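Local coordinates for actin-binding protein (Saccharomyces cerevisiae, PDB 1HQZ) that binds actin filaments and regulates actin assembly by the Arp2/3 complex, and is represented here by its N-terminal cofilin-homology (ADF-H) domain, at residues Leu3-His11 and Ser98-Asn109; Trp32-Tyr43 and Leu58-Ala69. One frame throughout, in Å; residues are numbered along the deposited sequence.

Contact 1: Leu3-His11 and Ser98-Asn109; sequences LEPIDYTTH and SFAANFAAVANN
The hydroxyl of Ser-98 is gripped twice: OG accepts the backbone N-H of Glu-4 at 3.1 Å and is also hydrogen-bonded to the carbonyl oxygen of Lys-94, one turn back in its own helix. A turn further on, Asn-102 illustrates how a single amide can read an extended backbone. Its ND2 sends an almost straight bond (175°) to Glu-4 O, 3.1 Å away, in both the carbonyl plane and the plane of its own amide, whereas OD1 receives a weak, bent bond from Ile-6 N. The two bonds straddle Pro-5 and settle which way round the amide lies. With an alanine here, Glu-4 O and Ile-6 N would probably lose these mates, leaving the segment around Pro-5 freer to lift off the helix.

Ile-6 packs across Val-106 at about a right angle: with CG1 anti to the backbone N (chi1 -177°), its extended branch brings CD1 to 3.8 Å from Val-106 CG2, while its CG2 lies near Asn-102 OD1. Tyr-8 crosses Asn-109 similarly, and its OH accepts from Asn-109 ND2 at 3.1 Å; Ala-105 CB lies at the ring edge. An irregular N-terminal segment is thus laid along successive turns of helix 93-110 just before helix 12-24 begins. The inner side of helix 93-110 meets the sheet, Phe-103 reaching strand 116-120 and Val-106 packing on Tyr-66 of strand 65-71.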
loop_
_atom_site.group_PDB
_atom_site.type_symbol
_atom_site.label_atom_id
_atom_site.label_comp_id
_atom_site.label_asym_id
_atom_site.label_seq_id
_atom_site.Cartn_x
_atom_site.Cartn_y
_atom_site.Cartn_z
ATOM N N LEU A 3 18.406 11.269 -7.007
ATOM C CA LEU A 3 17.141 10.938 -7.723
ATOM C C LEU A 3 15.963 11.775 -7.223
ATOM O O LEU A 3 16.156 12.873 -6.699
ATOM C CB LEU A 3 16.840 9.441 -7.580
ATOM C CG LEU A 3 17.361 8.731 -6.326
ATOM C CD1 LEU A 3 16.773 9.376 -5.084
ATOM C CD2 LEU A 3 17.006 7.253 -6.390
ATOM N N GLU A 4 14.747 11.261 -7.385
ATOM C CA GLU A 4 13.548 11.981 -6.962
ATOM C C GLU A 4 12.967 11.359 -5.690
ATOM O O GLU A 4 12.145 10.448 -5.755
ATOM C CB GLU A 4 12.518 11.948 -8.093
ATOM C CG GLU A 4 11.552 13.116 -8.116
ATOM C CD GLU A 4 10.787 13.206 -9.429
ATOM O OE1 GLU A 4 9.951 12.318 -9.704
ATOM O OE2 GLU A 4 11.030 14.163 -10.194
ATOM N N PRO A 5 13.393 11.852 -4.512
ATOM C CA PRO A 5 12.932 11.356 -3.207
ATOM C C PRO A 5 11.428 11.494 -3.019
ATOM O O PRO A 5 10.815 12.432 -3.530
ATOM C CB PRO A 5 13.710 12.219 -2.213
ATOM C CG PRO A 5 14.945 12.599 -2.975
ATOM C CD PRO A 5 14.383 12.926 -4.332
ATOM N N ILE A 6 10.838 10.562 -2.279
ATOM C CA ILE A 6 9.405 10.598 -2.034
ATOM C C ILE A 6 9.095 11.515 -0.863
ATOM O O ILE A 6 9.861 11.598 0.093
ATOM C CB ILE A 6 8.837 9.196 -1.704
ATOM C CG1 ILE A 6 7.318 9.287 -1.523
ATOM C CG2 ILE A 6 9.479 8.655 -0.427
ATOM C CD1 ILE A 6 6.651 7.982 -1.155
ATOM N N ASP A 7 7.965 12.202 -0.939
ATOM C CA ASP A 7 7.572 13.085 0.144
ATOM C C ASP A 7 6.304 12.576 0.807
ATOM O O ASP A 7 5.218 12.684 0.243
ATOM C CB ASP A 7 7.360 14.513 -0.373
ATOM C CG ASP A 7 6.613 15.389 0.620
ATOM O OD1 ASP A 7 6.792 15.203 1.848
ATOM O OD2 ASP A 7 5.852 16.272 0.169
ATOM N N TYR A 8 6.458 12.010 2.001
ATOM C CA TYR A 8 5.322 11.494 2.758
ATOM C C TYR A 8 5.261 12.095 4.158
ATOM O O TYR A 8 4.560 11.579 5.032
ATOM C CB TYR A 8 5.384 9.960 2.861
ATOM C CG TYR A 8 6.703 9.399 3.363
ATOM C CD1 TYR A 8 7.218 9.761 4.605
ATOM C CD2 TYR A 8 7.427 8.489 2.597
ATOM C CE1 TYR A 8 8.423 9.229 5.072
ATOM C CE2 TYR A 8 8.624 7.952 3.051
ATOM C CZ TYR A 8 9.116 8.323 4.288
ATOM O OH TYR A 8 10.294 7.766 4.742
ATOM N N THR A 9 5.999 13.180 4.377
ATOM C CA THR A 9 6.010 13.818 5.691
ATOM C C THR A 9 5.151 15.083 5.730
ATOM O O THR A 9 4.647 15.466 6.787
ATOM C CB THR A 9 7.451 14.145 6.139
ATOM O OG1 THR A 9 8.113 14.895 5.115
ATOM C CG2 THR A 9 8.228 12.863 6.401
ATOM N N THR A 10 4.980 15.712 4.572
ATOM C CA THR A 10 4.168 16.917 4.456
ATOM C C THR A 10 2.764 16.633 4.961
ATOM O O THR A 10 2.198 17.409 5.740
ATOM C CB THR A 10 4.071 17.385 2.988
ATOM O OG1 THR A 10 5.349 17.862 2.555
ATOM C CG2 THR A 10 3.035 18.487 2.838
ATOM N N HIS A 11 2.199 15.520 4.505
ATOM C CA HIS A 11 0.858 15.126 4.910
ATOM C C HIS A 11 0.912 13.925 5.851
ATOM O O HIS A 11 0.045 13.051 5.823
ATOM C CB HIS A 11 0.021 14.801 3.674
ATOM C CG HIS A 11 -0.170 15.965 2.753
ATOM N ND1 HIS A 11 -0.891 17.085 3.108
ATOM C CD2 HIS A 11 0.263 16.184 1.489
ATOM C CE1 HIS A 11 -0.894 17.941 2.101
ATOM N NE2 HIS A 11 -0.201 17.419 1.107
ATOM N N SER A 98 12.840 6.048 -9.434
ATOM C CA SER A 98 13.115 6.236 -8.013
ATOM C C SER A 98 12.292 5.294 -7.152
ATOM O O SER A 98 12.441 5.268 -5.931
ATOM C CB SER A 98 12.826 7.689 -7.611
ATOM O OG SER A 98 13.610 8.591 -8.374
ATOM N N PHE A 99 11.438 4.510 -7.803
ATOM C CA PHE A 99 10.555 3.566 -7.129
ATOM C C PHE A 99 11.221 2.597 -6.159
ATOM O O PHE A 99 10.805 2.494 -5.013
ATOM C CB PHE A 99 9.757 2.766 -8.159
ATOM C CG PHE A 99 8.921 1.668 -7.552
ATOM C CD1 PHE A 99 7.802 1.972 -6.783
ATOM C CD2 PHE A 99 9.267 0.335 -7.735
ATOM C CE1 PHE A 99 7.036 0.954 -6.202
ATOM C CE2 PHE A 99 8.509 -0.691 -7.160
ATOM C CZ PHE A 99 7.390 -0.377 -6.392
ATOM N N ALA A 100 12.232 1.867 -6.618
ATOM C CA ALA A 100 12.918 0.910 -5.755
ATOM C C ALA A 100 13.387 1.597 -4.480
ATOM O O ALA A 100 13.217 1.073 -3.383
ATOM C CB ALA A 100 14.103 0.293 -6.488
ATOM N N ALA A 101 13.970 2.780 -4.624
ATOM C CA ALA A 101 14.454 3.523 -3.463
ATOM C C ALA A 101 13.300 3.997 -2.583
ATOM O O ALA A 101 13.337 3.831 -1.359
ATOM C CB ALA A 101 15.300 4.722 -3.920
ATOM N N ASN A 102 12.268 4.573 -3.201
ATOM C CA ASN A 102 11.130 5.080 -2.438
ATOM C C ASN A 102 10.258 4.013 -1.783
ATOM O O ASN A 102 9.704 4.231 -0.697
ATOM C CB ASN A 102 10.270 5.994 -3.307
ATOM C CG ASN A 102 10.968 7.305 -3.629
ATOM O OD1 ASN A 102 11.706 7.836 -2.804
ATOM N ND2 ASN A 102 10.731 7.834 -4.822
ATOM N N PHE A 103 10.129 2.864 -2.428
ATOM C CA PHE A 103 9.321 1.796 -1.862
ATOM C C PHE A 103 10.035 1.320 -0.603
ATOM O O PHE A 103 9.407 1.052 0.411
ATOM C CB PHE A 103 9.160 0.651 -2.875
ATOM C CG PHE A 103 8.159 -0.410 -2.457
ATOM C CD1 PHE A 103 7.196 -0.148 -1.493
ATOM C CD2 PHE A 103 8.157 -1.662 -3.071
ATOM C CE1 PHE A 103 6.244 -1.110 -1.144
ATOM C CE2 PHE A 103 7.202 -2.638 -2.724
ATOM C CZ PHE A 103 6.249 -2.354 -1.762
ATOM N N ALA A 104 11.359 1.224 -0.675
ATOM C CA ALA A 104 12.149 0.798 0.471
ATOM C C ALA A 104 11.911 1.788 1.617
ATOM O O ALA A 104 11.711 1.388 2.763
ATOM C CB ALA A 104 13.631 0.754 0.097
ATOM N N ALA A 105 11.909 3.079 1.296
ATOM C CA ALA A 105 11.682 4.124 2.301
ATOM C C ALA A 105 10.311 3.974 2.962
ATOM O O ALA A 105 10.185 4.066 4.190
ATOM C CB ALA A 105 11.803 5.506 1.663
ATOM N N VAL A 106 9.283 3.758 2.147
ATOM C CA VAL A 106 7.933 3.584 2.663
ATOM C C VAL A 106 7.847 2.354 3.565
ATOM O O VAL A 106 7.182 2.369 4.600
ATOM C CB VAL A 106 6.915 3.394 1.523
ATOM C CG1 VAL A 106 5.544 3.019 2.103
ATOM C CG2 VAL A 106 6.818 4.662 0.702
ATOM N N ALA A 107 8.520 1.283 3.163
ATOM C CA ALA A 107 8.480 0.052 3.932
ATOM C C ALA A 107 9.257 0.149 5.239
ATOM O O ALA A 107 8.867 -0.456 6.233
ATOM C CB ALA A 107 9.007 -1.109 3.087
ATOM N N ASN A 108 10.346 0.917 5.243
ATOM C CA ASN A 108 11.164 1.047 6.447
ATOM C C ASN A 108 10.774 2.204 7.371
ATOM O O ASN A 108 10.978 2.123 8.581
ATOM C CB ASN A 108 12.656 1.207 6.095
ATOM C CG ASN A 108 13.171 0.134 5.141
ATOM O OD1 ASN A 108 12.828 -1.050 5.251
ATOM N ND2 ASN A 108 14.025 0.549 4.207
ATOM N N ASN A 109 10.201 3.268 6.818
ATOM C CA ASN A 109 9.864 4.424 7.640
ATOM C C ASN A 109 8.398 4.798 7.794
ATOM O O ASN A 109 8.022 5.405 8.799
ATOM C CB ASN A 109 10.607 5.659 7.122
ATOM C CG ASN A 109 12.048 5.367 6.770
ATOM O OD1 ASN A 109 12.812 4.873 7.592
ATOM N ND2 ASN A 109 12.426 5.675 5.537
#

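Contact 2: Trp32-Tyr43 and Leu58-Ala69; sequences WLIISPNAKKEY and LFDETKVQYGLA
Ile-34 stands over the ring of Phe-59, its CD1 3.6 Å from the ring centroid and only 4° off the ring normal, a CH-pi contact of nearly ideal aim. With CG1 beside the backbone N (chi1 -71°), the isoleucine chain leans across to the ring, and CD1 also meets Leu-58 CB. Gly-67 makes room for this arrangement, since a beta carbon at that position would collide with Phe-59 CZ. Next along, Leu-58 CD1 comes to the edge of the Trp-32 indole, near its plane, beside CH2, while Trp-32 CB rests on Ala-69 CB. Phe-55 of helix 52-56 meets both Trp-32 and Phe-59, and Trp-86 stacks on Phe-59.

These residues line one face of two neighbouring antiparallel strands, 32-37 and 65-69, inside the mixed five-stranded sheet of the ADF-H fold, which is sandwiched between helices. Leu-33 pairs with Leu-68 and Ile-35 with Tyr-66, each through two backbone bonds, among them Ile-35 N to Tyr-66 O at 2.7 Å. The leucines turn to the opposite face, against helix 12-24.

Farther out the chemistry becomes polar. The rings of Tyr-43 and Tyr-66 meet obliquely, and one water bridges their hydroxyls. Tyr-43 OH accepts from that water and donates to Val-64 O at 2.7 Å, approaching from above the carbonyl plane. Gln-65 spends its amide at both ends: NE2 donates to Ser-36 OG at 2.9 Å, the oxygen lying in the amide plane, while OE1 accepts the N-H of Asp-60 at 2.7 Å. Asp-60 OD1 in turn accepts Thr-62 N, closing an Asx turn, and takes the Thr-62 hydroxyl from the same face of its carboxylate.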
loop_
_atom_site.group_PDB
_atom_site.type_symbol
_atom_site.label_atom_id
_atom_site.label_comp_id
_atom_site.label_asym_id
_atom_site.label_seq_id
_atom_site.Cartn_x
_atom_site.Cartn_y
_atom_site.Cartn_z
ATOM N N TRP A 32 -7.887 -0.677 4.642
ATOM C CA TRP A 32 -6.875 -0.472 3.624
ATOM C C TRP A 32 -6.757 0.998 3.263
ATOM O O TRP A 32 -7.674 1.790 3.499
ATOM C CB TRP A 32 -7.148 -1.320 2.372
ATOM C CG TRP A 32 -8.428 -1.043 1.643
ATOM C CD1 TRP A 32 -9.581 -1.769 1.705
ATOM C CD2 TRP A 32 -8.644 -0.028 0.658
ATOM N NE1 TRP A 32 -10.498 -1.283 0.807
ATOM C CE2 TRP A 32 -9.950 -0.213 0.151
ATOM C CE3 TRP A 32 -7.858 1.019 0.152
ATOM C CZ2 TRP A 32 -10.493 0.612 -0.843
ATOM C CZ3 TRP A 32 -8.391 1.834 -0.830
ATOM C CH2 TRP A 32 -9.702 1.624 -1.321
ATOM N N LEU A 33 -5.613 1.349 2.692
ATOM C CA LEU A 33 -5.298 2.722 2.314
ATOM C C LEU A 33 -4.364 2.736 1.112
ATOM O O LEU A 33 -3.493 1.876 0.988
ATOM C CB LEU A 33 -4.572 3.426 3.477
ATOM C CG LEU A 33 -3.653 4.618 3.137
ATOM C CD1 LEU A 33 -4.493 5.835 2.750
ATOM C CD2 LEU A 33 -2.767 4.947 4.356
ATOM N N ILE A 34 -4.555 3.710 0.233
ATOM C CA ILE A 34 -3.679 3.870 -0.915
ATOM C C ILE A 34 -3.224 5.322 -0.884
ATOM O O ILE A 34 -4.060 6.234 -0.819
ATOM C CB ILE A 34 -4.402 3.640 -2.267
ATOM C CG1 ILE A 34 -4.739 2.150 -2.439
ATOM C CG2 ILE A 34 -3.512 4.130 -3.420
ATOM C CD1 ILE A 34 -5.388 1.802 -3.792
ATOM N N ILE A 35 -1.915 5.545 -0.884
ATOM C CA ILE A 35 -1.418 6.918 -0.907
ATOM C C ILE A 35 -0.877 7.218 -2.299
ATOM O O ILE A 35 -0.166 6.405 -2.892
ATOM C CB ILE A 35 -0.309 7.171 0.148
ATOM C CG1 ILE A 35 0.900 6.281 -0.135
ATOM C CG2 ILE A 35 -0.871 6.955 1.552
ATOM C CD1 ILE A 35 2.079 6.572 0.756
ATOM N N SER A 36 -1.212 8.397 -2.809
ATOM C CA SER A 36 -0.809 8.815 -4.143
ATOM C C SER A 36 -0.268 10.252 -4.108
ATOM O O SER A 36 -0.599 11.034 -3.211
ATOM C CB SER A 36 -2.023 8.709 -5.076
ATOM O OG SER A 36 -1.673 8.914 -6.433
ATOM N N PRO A 37 0.564 10.623 -5.093
ATOM C CA PRO A 37 1.136 11.973 -5.132
ATOM C C PRO A 37 0.184 13.023 -5.700
ATOM O O PRO A 37 -0.462 12.787 -6.726
ATOM C CB PRO A 37 2.373 11.778 -5.998
ATOM C CG PRO A 37 1.864 10.811 -7.034
ATOM C CD PRO A 37 1.069 9.805 -6.212
ATOM N N ASN A 38 0.096 14.176 -5.033
ATOM C CA ASN A 38 -0.777 15.254 -5.505
ATOM C C ASN A 38 -0.088 16.085 -6.584
ATOM O O ASN A 38 1.007 15.750 -7.038
ATOM C CB ASN A 38 -1.214 16.171 -4.350
ATOM C CG ASN A 38 -0.045 16.834 -3.637
ATOM O OD1 ASN A 38 0.969 17.176 -4.252
ATOM N ND2 ASN A 38 -0.194 17.036 -2.328
ATOM N N ALA A 39 -0.734 17.170 -6.996
ATOM C CA ALA A 39 -0.178 18.040 -8.026
ATOM C C ALA A 39 1.234 18.514 -7.682
ATOM O O ALA A 39 2.069 18.694 -8.568
ATOM C CB ALA A 39 -1.096 19.241 -8.244
ATOM N N LYS A 40 1.501 18.705 -6.395
ATOM C CA LYS A 40 2.812 19.163 -5.954
ATOM C C LYS A 40 3.765 18.014 -5.654
ATOM O O LYS A 40 4.780 18.205 -4.982
ATOM C CB LYS A 40 2.668 20.033 -4.703
ATOM C CG LYS A 40 1.743 21.230 -4.874
ATOM C CD LYS A 40 1.697 22.076 -3.606
ATOM C CE LYS A 40 0.869 23.336 -3.806
ATOM N NZ LYS A 40 0.913 24.220 -2.602
ATOM N N LYS A 41 3.432 16.825 -6.150
ATOM C CA LYS A 41 4.245 15.622 -5.939
ATOM C C LYS A 41 4.352 15.213 -4.477
ATOM O O LYS A 41 5.303 14.542 -4.080
ATOM C CB LYS A 41 5.651 15.808 -6.513
ATOM C CG LYS A 41 5.685 15.960 -8.015
ATOM C CD LYS A 41 7.095 16.191 -8.497
ATOM C CE LYS A 41 7.121 16.529 -9.977
ATOM N NZ LYS A 41 8.495 16.918 -10.413
ATOM N N GLU A 42 3.376 15.623 -3.677
ATOM C CA GLU A 42 3.357 15.277 -2.260
ATOM C C GLU A 42 2.402 14.087 -2.084
ATOM O O GLU A 42 1.299 14.083 -2.633
ATOM C CB GLU A 42 2.861 16.467 -1.434
ATOM C CG GLU A 42 3.556 17.784 -1.758
ATOM C CD GLU A 42 2.988 18.963 -0.975
ATOM O OE1 GLU A 42 1.756 19.182 -1.024
ATOM O OE2 GLU A 42 3.779 19.673 -0.316
ATOM N N TYR A 43 2.825 13.071 -1.338
ATOM C CA TYR A 43 1.964 11.920 -1.129
ATOM C C TYR A 43 0.975 12.127 0.001
ATOM O O TYR A 43 1.333 12.592 1.083
ATOM C CB TYR A 43 2.784 10.660 -0.853
ATOM C CG TYR A 43 3.265 9.976 -2.107
ATOM C CD1 TYR A 43 4.364 10.463 -2.813
ATOM C CD2 TYR A 43 2.597 8.854 -2.608
ATOM C CE1 TYR A 43 4.793 9.851 -3.993
ATOM C CE2 TYR A 43 3.012 8.233 -3.784
ATOM C CZ TYR A 43 4.111 8.736 -4.473
ATOM O OH TYR A 43 4.529 8.130 -5.637
ATOM N N LEU A 58 -8.272 -0.306 -6.890
ATOM C CA LEU A 58 -8.256 1.144 -6.782
ATOM C C LEU A 58 -6.953 1.843 -7.082
ATOM O O LEU A 58 -6.803 3.017 -6.745
ATOM C CB LEU A 58 -8.749 1.563 -5.390
ATOM C CG LEU A 58 -10.113 1.076 -4.896
ATOM C CD1 LEU A 58 -10.885 2.268 -4.335
ATOM C CD2 LEU A 58 -10.926 0.473 -6.014
ATOM N N PHE A 59 -6.014 1.145 -7.712
ATOM C CA PHE A 59 -4.739 1.767 -8.050
ATOM C C PHE A 59 -4.818 2.476 -9.405
ATOM O O PHE A 59 -5.520 2.022 -10.317
ATOM C CB PHE A 59 -3.608 0.732 -8.058
ATOM C CG PHE A 59 -3.242 0.222 -6.684
ATOM C CD1 PHE A 59 -3.844 -0.923 -6.166
ATOM C CD2 PHE A 59 -2.308 0.909 -5.897
ATOM C CE1 PHE A 59 -3.524 -1.391 -4.870
ATOM C CE2 PHE A 59 -1.984 0.462 -4.619
ATOM C CZ PHE A 59 -2.596 -0.700 -4.099
ATOM N N ASP A 60 -4.094 3.590 -9.522
ATOM C CA ASP A 60 -4.078 4.407 -10.741
ATOM C C ASP A 60 -2.928 4.015 -11.671
ATOM O O ASP A 60 -1.763 4.166 -11.313
ATOM C CB ASP A 60 -3.938 5.883 -10.356
ATOM C CG ASP A 60 -4.339 6.827 -11.478
ATOM O OD1 ASP A 60 -3.959 6.582 -12.642
ATOM O OD2 ASP A 60 -5.028 7.827 -11.184
ATOM N N GLU A 61 -3.256 3.537 -12.869
ATOM C CA GLU A 61 -2.248 3.111 -13.840
ATOM C C GLU A 61 -1.317 4.202 -14.366
ATOM O O GLU A 61 -0.414 3.915 -15.147
ATOM C CB GLU A 61 -2.915 2.419 -15.030
ATOM C CG GLU A 61 -3.911 3.290 -15.774
ATOM C CD GLU A 61 -4.511 2.585 -16.980
ATOM O OE1 GLU A 61 -5.094 1.488 -16.808
ATOM O OE2 GLU A 61 -4.398 3.129 -18.101
ATOM N N THR A 62 -1.520 5.444 -13.944
ATOM C CA THR A 62 -0.652 6.527 -14.405
ATOM C C THR A 62 0.206 7.107 -13.287
ATOM O O THR A 62 0.941 8.065 -13.499
ATOM C CB THR A 62 -1.473 7.693 -15.036
ATOM O OG1 THR A 62 -2.334 8.274 -14.045
ATOM C CG2 THR A 62 -2.309 7.186 -16.216
ATOM N N LYS A 63 0.114 6.528 -12.093
ATOM C CA LYS A 63 0.874 7.037 -10.955
ATOM C C LYS A 63 1.508 5.945 -10.120
ATOM O O LYS A 63 0.996 4.822 -10.048
ATOM C CB LYS A 63 -0.031 7.855 -10.026
ATOM C CG LYS A 63 -0.784 8.989 -10.685
ATOM C CD LYS A 63 -1.767 9.598 -9.697
ATOM C CE LYS A 63 -2.673 10.611 -10.364
ATOM N NZ LYS A 63 -3.609 11.208 -9.373
ATOM N N VAL A 64 2.624 6.292 -9.486
ATOM C CA VAL A 64 3.317 5.382 -8.592
ATOM C C VAL A 64 2.604 5.578 -7.261
ATOM O O VAL A 64 2.525 6.694 -6.752
ATOM C CB VAL A 64 4.799 5.776 -8.426
ATOM C CG1 VAL A 64 5.429 4.983 -7.288
ATOM C CG2 VAL A 64 5.540 5.528 -9.705
ATOM N N GLN A 65 2.074 4.504 -6.694
ATOM C CA GLN A 65 1.361 4.619 -5.432
ATOM C C GLN A 65 1.738 3.521 -4.462
ATOM O O GLN A 65 2.367 2.536 -4.830
ATOM C CB GLN A 65 -0.148 4.558 -5.677
ATOM C CG GLN A 65 -0.657 5.548 -6.717
ATOM C CD GLN A 65 -2.108 5.303 -7.078
ATOM O OE1 GLN A 65 -2.485 4.194 -7.462
ATOM N NE2 GLN A 65 -2.927 6.334 -6.959
ATOM N N TYR A 66 1.329 3.684 -3.214
ATOM C CA TYR A 66 1.612 2.676 -2.216
ATOM C C TYR A 66 0.320 2.368 -1.505
ATOM O O TYR A 66 -0.455 3.272 -1.188
ATOM C CB TYR A 66 2.679 3.179 -1.240
ATOM C CG TYR A 66 3.932 3.624 -1.963
ATOM C CD1 TYR A 66 4.031 4.905 -2.495
ATOM C CD2 TYR A 66 4.967 2.730 -2.207
ATOM C CE1 TYR A 66 5.131 5.284 -3.269
ATOM C CE2 TYR A 66 6.070 3.088 -2.975
ATOM C CZ TYR A 66 6.139 4.369 -3.507
ATOM O OH TYR A 66 7.200 4.712 -4.304
ATOM N N GLY A 67 0.080 1.079 -1.297
ATOM C CA GLY A 67 -1.129 0.643 -0.628
ATOM C C GLY A 67 -0.781 -0.105 0.641
ATOM O O GLY A 67 0.296 -0.700 0.761
ATOM N N LEU A 68 -1.713 -0.078 1.586
ATOM C CA LEU A 68 -1.540 -0.733 2.880
ATOM C C LEU A 68 -2.859 -1.384 3.222
ATOM O O LEU A 68 -3.903 -0.736 3.154
ATOM C CB LEU A 68 -1.206 0.319 3.943
ATOM C CG LEU A 68 -1.170 -0.088 5.413
ATOM C CD1 LEU A 68 0.091 -0.871 5.700
ATOM C CD2 LEU A 68 -1.220 1.176 6.277
ATOM N N ALA A 69 -2.836 -2.661 3.580
ATOM C CA ALA A 69 -4.090 -3.305 3.928
ATOM C C ALA A 69 -3.939 -4.344 5.016
ATOM O O ALA A 69 -2.933 -5.053 5.094
ATOM C CB ALA A 69 -4.720 -3.935 2.692
HETATM O O HOH W 1 7.054 7.321 -5.247
#

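The pair illustrates how chemistry follows depth in a fold. Contact 2 is core, strand against strand in the middle of the sheet, with backbone pairing and aromatic packing; contact 1 is a surface contact of a loop on a helix, where one asparagine amide and a serine hydroxyl meet backbone groups, a second asparagine meets a tyrosine hydroxyl, and apolar contacts are sparser. Along the chain contact 2 is nested within the loop closed by contact 1, and the two touch directly. Asp-7 O lies 2.9 Å from Tyr-43 N, a probable hydrogen bond, and Ile-6 CG1 packs against Tyr-43 CD1. Tyr-66 joins them too, since Ile-6 and Asn-102 of contact 1 both touch this residue of strand 65-71.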